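PDB 4QVR: uncharacterized hypothetical protein FTT_1539c from Francisella tularensis subsp. tularensis, which is of unknown function but probably carries a signal sequence for export from the cytoplasm, and belongs to the DUF6844 family. Local coordinates for residues N131-Y134 with V135-Q139; L409-Y412 with Y413-A417. One frame throughout, in Å; residues are numbered along the deposited sequence.

Overall arrangement
The two contacts illustrate how one helical hydrogen-bond pattern is put to different use at the two ends of helices. Interaction 1 starts helix 134-159 and is largely buried; interaction 2 finishes helix 402-415 at the surface, though Leu409 is buried there. Their centres lie 22 Å apart and their nearest atoms about 11 Å apart, without touching. Helix 134-159 nevertheless serves both, since its Ile147 and Gln150 pack against 402-415. At the start, a beta turn, a water and short polar side chains take part, with one tyrosine whose ring face meets an alanine; at the finish, two tyrosines and the long arm of a lysine do the work.

Interaction 1: N131-Y134 with V135-Q139; sequences NSNY and VDSAQ
Ser132 O and Val135 N are joined through one water, across a type I beta turn that begins at Asn131 and ends at Tyr134, where helix 134-159 starts. The turn is closed by a weak bond from Tyr134 N to Asn131 O, and Asn131 ND2 is hydrogen-bonded to Glu260 OE1 on strand 251-261. The water donates to Ser132 O at 2.8 Å and accepts from Val135 N, so an amide of the first helical turn, where no earlier turn supplies a carbonyl, is satisfied.

Asn133 occupies the N-cap position, yet its side chain makes no capping bond. With CG set between the backbone N and the carbonyl carbon (chi1 65°), its amide is carried toward the preceding loop, where OD1 accepts from Asn128 N. The residue contributes to the helix through its carbonyl instead: Ser137 N meets Asn133 O at 2.9 Å. Ser137 OG also lies 3.0 Å from Asn133 O, but it has a second acceptor in Ser126 O at the end of strand 117-126, and its single proton could serve either. Here is a helix start that is tied back to the strand before it, joining strand 117-126 to helix 134-159 through a loop that ends in the type I turn.

Tyr134 turns one ring face to Ala138, one turn further on, CG lying anti to the backbone N (chi1 165°). Ala138 CB sits 4.1 Å above the plane of the Tyr134 ring, offset toward the rim, while Val135 CG1 touches Tyr134 CD2 at 4.0 Å. Ala138 N donates to Tyr134 O at 2.8 Å. The ring also packs on Val258 and Glu260 of strand 251-261 and on Met313.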
loop_
_atom_site.group_PDB
_atom_site.type_symbol
_atom_site.label_atom_id
_atom_site.label_comp_id
_atom_site.label_asym_id
_atom_site.label_seq_id
_atom_site.Cartn_x
_atom_site.Cartn_y
_atom_site.Cartn_z
ATOM N N ASN A 131 16.701 18.629 8.821
ATOM C CA ASN A 131 15.532 18.122 8.108
ATOM C C ASN A 131 15.748 18.060 6.584
ATOM O O ASN A 131 14.794 18.116 5.810
ATOM C CB ASN A 131 14.292 18.956 8.460
ATOM C CG ASN A 131 12.982 18.217 8.182
ATOM O OD1 ASN A 131 12.904 16.981 8.286
ATOM N ND2 ASN A 131 11.938 18.972 7.850
ATOM N N SER A 132 17.006 17.935 6.160
ATOM C CA SER A 132 17.326 17.851 4.733
ATOM C C SER A 132 16.986 16.486 4.125
ATOM O O SER A 132 16.918 16.365 2.912
ATOM C CB SER A 132 18.803 18.193 4.454
ATOM O OG SER A 132 19.697 17.251 5.032
ATOM N N ASN A 133 16.772 15.460 4.948
ATOM C CA ASN A 133 16.412 14.142 4.408
ATOM C C ASN A 133 14.921 13.851 4.593
ATOM O O ASN A 133 14.505 12.704 4.577
ATOM C CB ASN A 133 17.261 13.031 5.040
ATOM C CG ASN A 133 16.996 12.869 6.512
ATOM O OD1 ASN A 133 16.357 13.713 7.129
ATOM N ND2 ASN A 133 17.513 11.804 7.090
ATOM N N TYR A 134 14.129 14.912 4.765
ATOM C CA TYR A 134 12.710 14.809 4.936
ATOM C C TYR A 134 12.032 13.974 3.851
ATOM O O TYR A 134 11.236 13.099 4.154
ATOM C CB TYR A 134 12.056 16.212 4.961
ATOM C CG TYR A 134 10.547 16.151 4.773
ATOM C CD1 TYR A 134 9.707 15.748 5.810
ATOM C CD2 TYR A 134 9.960 16.455 3.546
ATOM C CE1 TYR A 134 8.323 15.671 5.631
ATOM C CE2 TYR A 134 8.573 16.356 3.359
ATOM C CZ TYR A 134 7.756 15.972 4.410
ATOM O OH TYR A 134 6.366 15.895 4.240
ATOM N N VAL A 135 12.319 14.251 2.587
ATOM C CA VAL A 135 11.668 13.501 1.507
ATOM C C VAL A 135 11.941 12.008 1.551
ATOM O O VAL A 135 11.013 11.205 1.410
ATOM C CB VAL A 135 11.996 14.038 0.121
ATOM C CG1 VAL A 135 11.479 15.469 -0.027
ATOM C CG2 VAL A 135 13.499 13.987 -0.140
ATOM N N ASP A 136 13.189 11.634 1.798
ATOM C CA ASP A 136 13.581 10.242 1.863
ATOM C C ASP A 136 12.964 9.569 3.063
ATOM O O ASP A 136 12.541 8.419 2.984
ATOM C CB ASP A 136 15.115 10.115 1.955
ATOM C CG ASP A 136 15.816 10.454 0.644
ATOM O OD1 ASP A 136 15.202 10.285 -0.435
ATOM O OD2 ASP A 136 16.997 10.852 0.689
ATOM N N SER A 137 12.925 10.292 4.181
ATOM C CA SER A 137 12.381 9.773 5.395
ATOM C C SER A 137 10.865 9.611 5.281
ATOM O O SER A 137 10.307 8.605 5.736
ATOM C CB SER A 137 12.748 10.674 6.576
ATOM O OG SER A 137 14.134 10.658 6.793
ATOM N N ALA A 138 10.211 10.578 4.654
ATOM C CA ALA A 138 8.766 10.513 4.470
ATOM C C ALA A 138 8.390 9.364 3.555
ATOM O O ALA A 138 7.428 8.653 3.809
ATOM C CB ALA A 138 8.231 11.836 3.932
ATOM N N GLN A 139 9.141 9.173 2.482
ATOM C CA GLN A 139 8.835 8.082 1.570
ATOM C C GLN A 139 9.003 6.733 2.277
ATOM O O GLN A 139 8.215 5.829 2.080
ATOM C CB GLN A 139 9.725 8.152 0.353
ATOM C CG GLN A 139 9.561 6.974 -0.613
ATOM C CD GLN A 139 8.191 6.905 -1.217
ATOM O OE1 GLN A 139 7.410 7.866 -1.120
ATOM N NE2 GLN A 139 7.882 5.784 -1.879
HETATM O O HOH W 1 14.373 16.408 1.729
#

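Interaction 2: L409-Y412 with Y413-A417; sequences LSTY and YKTKA
Tyr412 and Lys416 both carry CG anti to the backbone N (chi1 170° and -173°), and the lysine chain is extended beyond that point, so the two side chains run alongside each other in the same direction. Lys416 CD lies 3.6 Å from Tyr412 CZ, and the lysine ends at the phenol, with NZ donating to Tyr412 OH at 3.1 Å. The same ammonium forms a salt bridge with Glu376, and Tyr412 OH is hydrogen-bonded to Ala369 O, which ties the pair to the end of helix 349-370 and the start of helix 374-385.

Tyr413 takes the other course, CG anti to its carbonyl carbon, which lays its ring beside Leu409: CE2 of Tyr413 is 3.8 Å from Leu409 CG. The neighbouring rings of Tyr412 and Tyr413 meet obliquely, their planes at 57°, touching where Tyr412 CD2 approaches Tyr413 CD1 at 4.0 Å. Tyr413 OH is hydrogen-bonded to Gln150 OE1 of helix 134-159.

Along the backbone, Thr415 N bonds to Thr411 O at 3.0 Å, and Thr415 OG1 adds a weak bond to that oxygen. Lys416 N still donates to Tyr412 O although Lys416 has already left helical backbone angles, an arrangement characteristic of the C-terminal turn of an alpha-helix, here that of helix 402-415.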
loop_
_atom_site.group_PDB
_atom_site.type_symbol
_atom_site.label_atom_id
_atom_site.label_comp_id
_atom_site.label_asym_id
_atom_site.label_seq_id
_atom_site.Cartn_x
_atom_site.Cartn_y
_atom_site.Cartn_z
ATOM N N LEU A 409 6.619 -10.022 3.732
ATOM C CA LEU A 409 6.171 -9.229 2.602
ATOM C C LEU A 409 7.246 -8.195 2.251
ATOM O O LEU A 409 7.570 -7.975 1.075
ATOM C CB LEU A 409 4.845 -8.583 2.983
ATOM C CG LEU A 409 3.918 -7.984 1.959
ATOM C CD1 LEU A 409 3.592 -8.953 0.830
ATOM C CD2 LEU A 409 2.666 -7.589 2.721
ATOM N N SER A 410 7.806 -7.571 3.279
ATOM C CA SER A 410 8.891 -6.622 3.096
ATOM C C SER A 410 10.089 -7.305 2.401
ATOM O O SER A 410 10.772 -6.709 1.559
ATOM C CB SER A 410 9.336 -6.080 4.447
ATOM O OG SER A 410 10.476 -5.267 4.283
ATOM N N THR A 411 10.325 -8.559 2.754
ATOM C CA THR A 411 11.422 -9.314 2.170
ATOM C C THR A 411 11.149 -9.495 0.682
ATOM O O THR A 411 12.009 -9.207 -0.152
ATOM C CB THR A 411 11.585 -10.689 2.866
ATOM O OG1 THR A 411 11.930 -10.487 4.244
ATOM C CG2 THR A 411 12.662 -11.525 2.204
ATOM N N TYR A 412 9.930 -9.945 0.369
ATOM C CA TYR A 412 9.501 -10.194 -1.006
ATOM C C TYR A 412 9.613 -8.968 -1.887
ATOM O O TYR A 412 9.999 -9.090 -3.039
ATOM C CB TYR A 412 8.067 -10.711 -1.026
ATOM C CG TYR A 412 7.421 -10.772 -2.394
ATOM C CD1 TYR A 412 7.657 -11.845 -3.259
ATOM C CD2 TYR A 412 6.543 -9.769 -2.811
ATOM C CE1 TYR A 412 7.053 -11.905 -4.511
ATOM C CE2 TYR A 412 5.930 -9.816 -4.052
ATOM C CZ TYR A 412 6.180 -10.882 -4.899
ATOM O OH TYR A 412 5.572 -10.923 -6.144
ATOM N N TYR A 413 9.279 -7.791 -1.374
ATOM C CA TYR A 413 9.391 -6.607 -2.205
ATOM C C TYR A 413 10.855 -6.266 -2.478
ATOM O O TYR A 413 11.212 -5.940 -3.607
ATOM C CB TYR A 413 8.651 -5.391 -1.626
ATOM C CG TYR A 413 7.136 -5.493 -1.644
ATOM C CD1 TYR A 413 6.448 -5.737 -2.827
ATOM C CD2 TYR A 413 6.387 -5.266 -0.489
ATOM C CE1 TYR A 413 5.057 -5.819 -2.841
ATOM C CE2 TYR A 413 5.000 -5.326 -0.497
ATOM C CZ TYR A 413 4.339 -5.606 -1.676
ATOM O OH TYR A 413 2.963 -5.682 -1.688
ATOM N N LYS A 414 11.709 -6.365 -1.460
ATOM C CA LYS A 414 13.131 -6.053 -1.643
ATOM C C LYS A 414 13.804 -7.001 -2.624
ATOM O O LYS A 414 14.631 -6.566 -3.397
ATOM C CB LYS A 414 13.890 -6.027 -0.305
ATOM C CG LYS A 414 13.479 -4.866 0.609
ATOM C CD LYS A 414 14.210 -4.854 1.951
ATOM C CE LYS A 414 15.697 -4.573 1.798
ATOM N NZ LYS A 414 16.415 -4.582 3.101
ATOM N N THR A 415 13.428 -8.280 -2.620
ATOM C CA THR A 415 14.049 -9.262 -3.528
ATOM C C THR A 415 13.422 -9.394 -4.921
ATOM O O THR A 415 14.123 -9.757 -5.851
ATOM C CB THR A 415 14.123 -10.690 -2.914
ATOM O OG1 THR A 415 12.809 -11.221 -2.720
ATOM C CG2 THR A 415 14.880 -10.683 -1.591
ATOM N N LYS A 416 12.135 -9.104 -5.098
ATOM C CA LYS A 416 11.539 -9.284 -6.428
ATOM C C LYS A 416 12.253 -8.458 -7.488
ATOM O O LYS A 416 12.607 -7.299 -7.264
ATOM C CB LYS A 416 10.027 -9.024 -6.471
ATOM C CG LYS A 416 9.458 -9.393 -7.837
ATOM C CD LYS A 416 7.987 -9.761 -7.834
ATOM C CE LYS A 416 7.605 -10.445 -9.152
ATOM N NZ LYS A 416 6.194 -10.932 -9.193
ATOM N N ALA A 417 12.440 -9.086 -8.646
ATOM C CA ALA A 417 13.149 -8.499 -9.768
ATOM C C ALA A 417 12.407 -7.363 -10.462
ATOM O O ALA A 417 11.178 -7.289 -10.459
ATOM C CB ALA A 417 13.500 -9.585 -10.777
#